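Local coordinates for FYVE, RhoGEF and PH domain-containing protein 5 (Homo sapiens, PDB 3MPX) that activates the small GTPase CDC42 by exchanging its bound GDP for GTP, the DH and first PH domains being the part in this crystal, at residues L263-D268 with D326-C331; S295-E300 with C314-A319. One frame throughout, in Å; residues are numbered along the deposited sequence.

Contact 1 of 2, residues L263-D268 with D326-C331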
ATOM      1  N   LEU A 263       5.979  14.538  11.301  1.00 21.82           N
ATOM      2  CA  LEU A 263       7.021  13.536  11.019  1.00 21.44           C
ATOM      3  C   LEU A 263       6.554  12.087  10.829  1.00 24.83           C
ATOM      4  O   LEU A 263       6.018  11.499  11.776  1.00 25.79           O
ATOM      5  CB  LEU A 263       8.064  13.504  12.172  1.00 21.52           C
ATOM      6  CG  LEU A 263       8.821  14.764  12.601  1.00 26.03           C
ATOM      7  CD1 LEU A 263       9.979  14.384  13.460  1.00 25.82           C
ATOM      8  CD2 LEU A 263       9.338  15.561  11.413  1.00 29.37           C
ATOM      9  N   PHE A 264       6.902  11.455   9.674  1.00 18.02           N
ATOM     10  CA  PHE A 264       6.645  10.025   9.451  1.00 15.10           C
ATOM     11  C   PHE A 264       7.986   9.263   9.519  1.00 19.51           C
ATOM     12  O   PHE A 264       8.766   9.314   8.571  1.00 16.64           O
ATOM     13  CB  PHE A 264       5.942   9.773   8.120  1.00 14.89           C
ATOM     14  CG  PHE A 264       4.573  10.370   7.966  1.00 14.66           C
ATOM     15  CD1 PHE A 264       3.446   9.704   8.439  1.00 15.06           C
ATOM     16  CD2 PHE A 264       4.395  11.584   7.306  1.00 15.67           C
ATOM     17  CE1 PHE A 264       2.174  10.240   8.252  1.00 14.76           C
ATOM     18  CE2 PHE A 264       3.111  12.128   7.138  1.00 16.74           C
ATOM     19  CZ  PHE A 264       2.016  11.449   7.603  1.00 13.53           C
ATOM     20  N   LEU A 265       8.268   8.607  10.660  1.00 20.53           N
ATOM     21  CA  LEU A 265       9.513   7.857  10.880  1.00 23.20           C
ATOM     22  C   LEU A 265       9.400   6.355  10.500  1.00 34.74           C
ATOM     23  O   LEU A 265       8.655   5.585  11.107  1.00 32.62           O
ATOM     24  CB  LEU A 265      10.062   8.026  12.326  1.00 22.63           C
ATOM     25  CG  LEU A 265      11.100   7.000  12.836  1.00 26.64           C
ATOM     26  CD1 LEU A 265      12.499   7.329  12.386  1.00 26.41           C
ATOM     27  CD2 LEU A 265      11.070   6.881  14.335  1.00 29.78           C
HETATM   28  N   MSE A 266      10.197   5.968   9.500  1.00 38.66           N
HETATM   29  CA  MSE A 266      10.353   4.603   9.020  1.00 41.80           C
HETATM   30  C   MSE A 266      11.752   4.151   9.423  1.00 46.05           C
HETATM   31  O   MSE A 266      12.603   4.991   9.737  1.00 45.43           O
HETATM   32  CB  MSE A 266      10.242   4.543   7.487  1.00 45.66           C
HETATM   33  CG  MSE A 266       8.929   4.014   7.005  1.00 55.80           C
HETATM   34 SE   MSE A 266       7.633   5.432   6.740  1.00 67.93          SE
HETATM   35  CE  MSE A 266       8.374   6.322   5.161  1.00 64.68           C
ATOM     36  N   ASN A 267      12.010   2.832   9.361  1.00 42.47           N
ATOM     37  CA  ASN A 267      13.334   2.272   9.637  1.00 42.10           C
ATOM     38  C   ASN A 267      14.288   2.665   8.501  1.00 45.45           C
ATOM     39  O   ASN A 267      15.495   2.812   8.693  1.00 44.97           O
ATOM     40  CB  ASN A 267      13.246   0.745   9.776  1.00 40.90           C
ATOM     41  CG  ASN A 267      12.518   0.013   8.662  1.00 56.81           C
ATOM     42  OD1 ASN A 267      12.379   0.487   7.516  1.00 39.28           O
ATOM     43  ND2 ASN A 267      12.082  -1.199   8.977  1.00 52.53           N
ATOM     44  N   ASP A 268      13.701   2.873   7.328  1.00 41.52           N
ATOM     45  CA  ASP A 268      14.368   3.200   6.089  1.00 41.21           C
ATOM     46  C   ASP A 268      14.705   4.693   6.028  1.00 44.51           C
ATOM     47  O   ASP A 268      15.865   5.074   6.176  1.00 43.70           O
ATOM     48  CB  ASP A 268      13.433   2.772   4.932  1.00 42.90           C
ATOM     49  CG  ASP A 268      14.041   2.741   3.547  1.00 50.88           C
ATOM     50  OD1 ASP A 268      14.183   1.626   2.985  1.00 51.56           O
ATOM     51  OD2 ASP A 268      14.281   3.829   2.982  1.00 54.63           O
ATOM     52  N   ASP A 326      11.477  12.680  24.739  1.00 48.02           N
ATOM     53  CA  ASP A 326      12.150  11.424  25.056  1.00 48.19           C
ATOM     54  C   ASP A 326      11.446  10.211  24.431  1.00 52.40           C
ATOM     55  O   ASP A 326      12.083   9.163  24.293  1.00 52.98           O
ATOM     56  CB  ASP A 326      12.323  11.266  26.573  1.00 50.23           C
ATOM     57  CG  ASP A 326      13.333  12.234  27.173  1.00 61.67           C
ATOM     58  OD1 ASP A 326      13.960  13.000  26.400  1.00 62.40           O
ATOM     59  OD2 ASP A 326      13.494  12.231  28.415  1.00 67.65           O
ATOM     60  N   GLU A 327      10.158  10.357  24.020  1.00 47.56           N
ATOM     61  CA  GLU A 327       9.411   9.300  23.329  1.00 46.46           C
ATOM     62  C   GLU A 327      10.051   9.129  21.949  1.00 47.90           C
ATOM     63  O   GLU A 327      10.457   8.023  21.596  1.00 47.43           O
ATOM     64  CB  GLU A 327       7.916   9.651  23.202  1.00 47.86           C
ATOM     65  N   TRP A 328      10.214  10.249  21.217  1.00 42.79           N
ATOM     66  CA  TRP A 328      10.853  10.312  19.907  1.00 41.87           C
ATOM     67  C   TRP A 328      12.327   9.929  19.994  1.00 45.39           C
ATOM     68  O   TRP A 328      12.811   9.212  19.117  1.00 45.54           O
ATOM     69  CB  TRP A 328      10.713  11.718  19.300  1.00 40.33           C
ATOM     70  CG  TRP A 328       9.385  11.962  18.647  1.00 41.44           C
ATOM     71  CD1 TRP A 328       8.306  12.601  19.188  1.00 44.24           C
ATOM     72  CD2 TRP A 328       8.991  11.557  17.325  1.00 41.46           C
ATOM     73  NE1 TRP A 328       7.265  12.622  18.286  1.00 43.51           N
ATOM     74  CE2 TRP A 328       7.657  11.986  17.135  1.00 45.23           C
ATOM     75  CE3 TRP A 328       9.641  10.878  16.276  1.00 42.61           C
ATOM     76  CZ2 TRP A 328       6.962  11.755  15.941  1.00 44.68           C
ATOM     77  CZ3 TRP A 328       8.952  10.656  15.093  1.00 43.89           C
ATOM     78  CH2 TRP A 328       7.631  11.092  14.933  1.00 44.59           C
ATOM     79  N   TYR A 329      13.037  10.383  21.051  1.00 40.95           N
ATOM     80  CA  TYR A 329      14.467  10.107  21.203  1.00 40.40           C
ATOM     81  C   TYR A 329      14.759   8.605  21.199  1.00 45.71           C
ATOM     82  O   TYR A 329      15.575   8.169  20.390  1.00 44.83           O
ATOM     83  CB  TYR A 329      15.083  10.810  22.432  1.00 40.50           C
ATOM     84  CG  TYR A 329      16.573  10.560  22.556  1.00 40.94           C
ATOM     85  CD1 TYR A 329      17.488  11.261  21.773  1.00 42.34           C
ATOM     86  CD2 TYR A 329      17.065   9.576  23.409  1.00 41.63           C
ATOM     87  CE1 TYR A 329      18.857  11.012  21.862  1.00 42.42           C
ATOM     88  CE2 TYR A 329      18.432   9.313  23.502  1.00 42.44           C
ATOM     89  CZ  TYR A 329      19.325  10.034  22.728  1.00 49.33           C
ATOM     90  OH  TYR A 329      20.668   9.756  22.822  1.00 50.71           O
ATOM     91  N   GLY A 330      14.053   7.849  22.053  1.00 43.81           N
ATOM     92  CA  GLY A 330      14.167   6.398  22.180  1.00 44.03           C
ATOM     93  C   GLY A 330      13.793   5.651  20.918  1.00 49.83           C
ATOM     94  O   GLY A 330      14.398   4.622  20.601  1.00 49.72           O
ATOM     95  N   CYS A 331      12.807   6.179  20.177  1.00 47.90           N
ATOM     96  CA  CYS A 331      12.357   5.586  18.922  1.00 48.50           C
ATOM     97  C   CYS A 331      13.350   5.880  17.795  1.00 53.07           C
ATOM     98  O   CYS A 331      13.733   4.954  17.080  1.00 53.52           O
ATOM     99  CB  CYS A 331      10.941   6.035  18.574  1.00 49.04           C
ATOM    100  SG  CYS A 331       9.669   5.388  19.695  1.00 53.16           S
TER
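The indole of W328 reaches from its helix to the strand and meets L263 and L265 with the six-membered end of the ring system. W328 CH2 lies 3.7 Å from L263 CB. The same W328 CH2 is 3.6 Å from L263 O, so the far corner of the ring touches backbone as well as side chain. The methyl CD1 of L263 sits over one face, 4.2 Å above the W328 ring plane and displaced toward the rim. L265 comes in differently. L265 CB meets the ring edge near the plane, 4.0 Å from W328 CZ3. The CG of W328 stands anti to its own carbonyl carbon (chi1 -81°), and with this torsion the ring extends off the helix toward the strand. The axes of strand 263-266 and helix 326-331 stay 11.4 Å apart at an angle of 29°, and the indole bridges much of that distance. This is the PH-domain fold: the C-terminal helix, here 322-334, caps one open end of a barrel-like sandwich of strongly bent antiparallel strands. L263 and W328 are both buried. L263 also touches L250 and Y272, and W328 also touches K246. An alanine in place of W328 would remove the indole and would probably leave a gap beside L263 and L265, with the looser C331 contact to L265 as what remains between these two segments. That contact lies about one turn along the helix from W328. There L265 CD2 comes to 4.3 Å from C331 CB.

Contact 2 of 2, residues S295-E300 with C314-A319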
ATOM      1  N   SER A 295      20.576  14.228  18.905  1.00 35.25           N
ATOM      2  CA  SER A 295      20.986  14.847  20.168  1.00 35.28           C
ATOM      3  C   SER A 295      19.817  15.507  20.947  1.00 41.12           C
ATOM      4  O   SER A 295      18.794  15.881  20.359  1.00 41.83           O
ATOM      5  CB  SER A 295      22.081  15.878  19.918  1.00 37.14           C
ATOM      6  N   ARG A 296      19.984  15.662  22.270  1.00 36.85           N
ATOM      7  CA  ARG A 296      18.999  16.333  23.121  1.00 36.31           C
ATOM      8  C   ARG A 296      19.674  17.598  23.729  1.00 38.26           C
ATOM      9  O   ARG A 296      20.100  17.554  24.891  1.00 37.10           O
ATOM     10  CB  ARG A 296      18.454  15.386  24.208  1.00 36.58           C
ATOM     11  CG  ARG A 296      17.432  14.383  23.701  1.00 46.73           C
ATOM     12  CD  ARG A 296      16.864  13.500  24.806  1.00 50.69           C
ATOM     13  NE  ARG A 296      17.856  12.575  25.358  1.00 53.93           N
ATOM     14  CZ  ARG A 296      17.563  11.518  26.112  1.00 68.67           C
ATOM     15  NH1 ARG A 296      16.299  11.211  26.378  1.00 51.12           N
ATOM     16  NH2 ARG A 296      18.531  10.734  26.568  1.00 59.65           N
ATOM     17  N   PRO A 297      19.812  18.720  22.957  1.00 33.95           N
ATOM     18  CA  PRO A 297      20.483  19.905  23.508  1.00 33.32           C
ATOM     19  C   PRO A 297      19.738  20.560  24.662  1.00 38.80           C
ATOM     20  O   PRO A 297      18.565  20.259  24.912  1.00 38.57           O
ATOM     21  CB  PRO A 297      20.578  20.843  22.303  1.00 34.88           C
ATOM     22  CG  PRO A 297      19.453  20.452  21.421  1.00 39.57           C
ATOM     23  CD  PRO A 297      19.380  18.964  21.560  1.00 35.59           C
ATOM     24  N   VAL A 298      20.442  21.427  25.399  1.00 36.24           N
ATOM     25  CA  VAL A 298      19.839  22.177  26.496  1.00 36.48           C
ATOM     26  C   VAL A 298      19.884  23.655  26.105  1.00 44.07           C
ATOM     27  O   VAL A 298      20.957  24.227  25.926  1.00 43.05           O
ATOM     28  CB  VAL A 298      20.450  21.878  27.892  1.00 39.05           C
ATOM     29  CG1 VAL A 298      19.725  22.653  28.986  1.00 38.36           C
ATOM     30  CG2 VAL A 298      20.435  20.383  28.197  1.00 38.38           C
HETATM   31  N   MSE A 299      18.709  24.239  25.894  1.00 44.81           N
HETATM   32  CA  MSE A 299      18.558  25.632  25.493  1.00 46.93           C
HETATM   33  C   MSE A 299      17.262  26.195  26.059  1.00 49.48           C
HETATM   34  O   MSE A 299      16.210  25.585  25.906  1.00 49.38           O
HETATM   35  CB  MSE A 299      18.663  25.800  23.962  1.00 50.77           C
HETATM   36  CG  MSE A 299      17.935  24.725  23.157  1.00 60.50           C
HETATM   37 SE   MSE A 299      18.669  24.435  21.349  1.00 71.73          SE
HETATM   38  CE  MSE A 299      18.349  26.209  20.566  1.00 68.49           C
ATOM     39  N   GLU A 300      17.357  27.335  26.752  1.00 45.28           N
ATOM     40  CA  GLU A 300      16.265  28.035  27.445  1.00 44.96           C
ATOM     41  C   GLU A 300      15.023  28.319  26.587  1.00 48.87           C
ATOM     42  O   GLU A 300      13.951  27.789  26.880  1.00 48.15           O
ATOM     43  CB  GLU A 300      16.775  29.351  28.051  1.00 46.26           C
ATOM     44  CG  GLU A 300      17.752  29.140  29.193  1.00 55.33           C
ATOM     45  CD  GLU A 300      18.819  30.202  29.345  1.00 66.93           C
ATOM     46  OE1 GLU A 300      18.574  31.371  28.962  1.00 53.34           O
ATOM     47  OE2 GLU A 300      19.898  29.866  29.882  1.00 60.72           O
ATOM     48  N   CYS A 314      20.026  18.462   9.061  1.00 54.29           N
ATOM     49  CA  CYS A 314      19.950  18.755  10.505  1.00 53.73           C
ATOM     50  C   CYS A 314      18.637  19.496  10.854  1.00 54.47           C
ATOM     51  O   CYS A 314      18.344  20.540  10.262  1.00 52.96           O
ATOM     52  CB  CYS A 314      21.175  19.540  10.971  1.00 54.45           C
ATOM     53  SG  CYS A 314      20.984  20.331  12.595  1.00 58.47           S
ATOM     54  N   LEU A 315      17.869  18.975  11.833  1.00 49.72           N
ATOM     55  CA  LEU A 315      16.590  19.599  12.212  1.00 49.09           C
ATOM     56  C   LEU A 315      16.567  20.065  13.666  1.00 51.75           C
ATOM     57  O   LEU A 315      16.929  19.294  14.564  1.00 51.98           O
ATOM     58  CB  LEU A 315      15.385  18.657  11.963  1.00 49.02           C
ATOM     59  CG  LEU A 315      15.454  17.659  10.803  1.00 53.51           C
ATOM     60  CD1 LEU A 315      14.619  16.437  11.093  1.00 53.44           C
ATOM     61  CD2 LEU A 315      15.050  18.303   9.484  1.00 55.82           C
HETATM   62  N   MSE A 316      16.130  21.320  13.900  1.00 45.56           N
HETATM   63  CA  MSE A 316      15.990  21.850  15.255  1.00 44.04           C
HETATM   64  C   MSE A 316      14.510  21.837  15.547  1.00 42.98           C
HETATM   65  O   MSE A 316      13.749  22.668  15.048  1.00 41.20           O
HETATM   66  CB  MSE A 316      16.635  23.245  15.439  1.00 46.73           C
HETATM   67  CG  MSE A 316      16.881  23.635  16.916  1.00 54.64           C
HETATM   68 SE   MSE A 316      17.869  22.322  18.062  1.00 64.18          SE
HETATM   69  CE  MSE A 316      16.369  21.519  18.919  1.00 60.96           C
ATOM     70  N   LEU A 317      14.095  20.811  16.275  1.00 38.76           N
ATOM     71  CA  LEU A 317      12.693  20.601  16.609  1.00 38.11           C
ATOM     72  C   LEU A 317      12.444  20.692  18.092  1.00 41.17           C
ATOM     73  O   LEU A 317      13.288  20.299  18.904  1.00 38.88           O
ATOM     74  CB  LEU A 317      12.165  19.249  16.068  1.00 37.80           C
ATOM     75  CG  LEU A 317      12.533  18.870  14.632  1.00 41.72           C
ATOM     76  CD1 LEU A 317      12.117  17.454  14.330  1.00 42.07           C
ATOM     77  CD2 LEU A 317      11.944  19.839  13.617  1.00 42.76           C
ATOM     78  N   SER A 318      11.270  21.233  18.435  1.00 39.26           N
ATOM     79  CA  SER A 318      10.816  21.359  19.807  1.00 39.37           C
ATOM     80  C   SER A 318       9.570  20.535  20.017  1.00 44.35           C
ATOM     81  O   SER A 318       8.637  20.579  19.207  1.00 43.45           O
ATOM     82  CB  SER A 318      10.539  22.808  20.176  1.00 42.63           C
ATOM     83  OG  SER A 318      10.244  22.861  21.562  1.00 55.05           O
ATOM     84  N   ALA A 319       9.572  19.774  21.109  1.00 42.04           N
ATOM     85  CA  ALA A 319       8.454  18.958  21.549  1.00 42.24           C
ATOM     86  C   ALA A 319       7.638  19.833  22.500  1.00 46.18           C
ATOM     87  O   ALA A 319       8.042  20.974  22.772  1.00 45.87           O
ATOM     88  CB  ALA A 319       8.967  17.720  22.273  1.00 43.10           C
TER
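M316, like M299 a selenomethionine standing for methionine in this crystal, sets its CG anti to the backbone N (chi1 -162°), and further bends at chi2 and chi3 swing its selenium and CE toward the loop. M299 takes the less common first torsion, with CG between the backbone N and the carbonyl carbon (chi1 42°). Its chain then runs out to meet M316. The two selenium atoms, M299 SE and M316 SE, come within 4.0 Å of each other. The two chains run alongside each other with opposite headings, so they do not meet end on. P297 supplies the other half of the contact: its CG lies 4.1 Å from M316 CE and 4.2 Å from M316 SE. All of this is apolar packing, small in area and at the surface of the PH domain. M299 is exposed and also touches a crystal neighbour, so its position may owe something to the lattice. The backbones remain well separated, with P297 and M316 the nearest pair at 9.6 Å between CA atoms. Segment 295-300 is part of the connection between strands 281-288 and 305-309. P297 also packs on K307 and M316 on A305, both of strand 305-309, while strand 314-318 lies between that strand and strand 244-254. Helix 322-334 is close by: R296 touches R325 and pairs with D326, and A319 touches E324 and R325.

How the contacts relate
Both contacts belong to the first PH domain, and their centres lie about 15 Å apart. Contact 1 joins strand 257-266 to helix 322-334, inside the domain. Contact 2 lies at its surface, between a loop and strand 314-318. Both segments of contact 2 fall between the two segments of contact 1 in the chain, and strand 314-318 leads into helix 322-334. L263 packs on L317 in the interior. R296 NH1 forms a salt bridge with D326 OD1 (2.9 Å), and R296 makes a cation-pi contact with Y329. The helix thus meets the strand through W328 and C331 and the loop through D326 and Y329, all in the PH domain that follows the CDC42-activating DH domain.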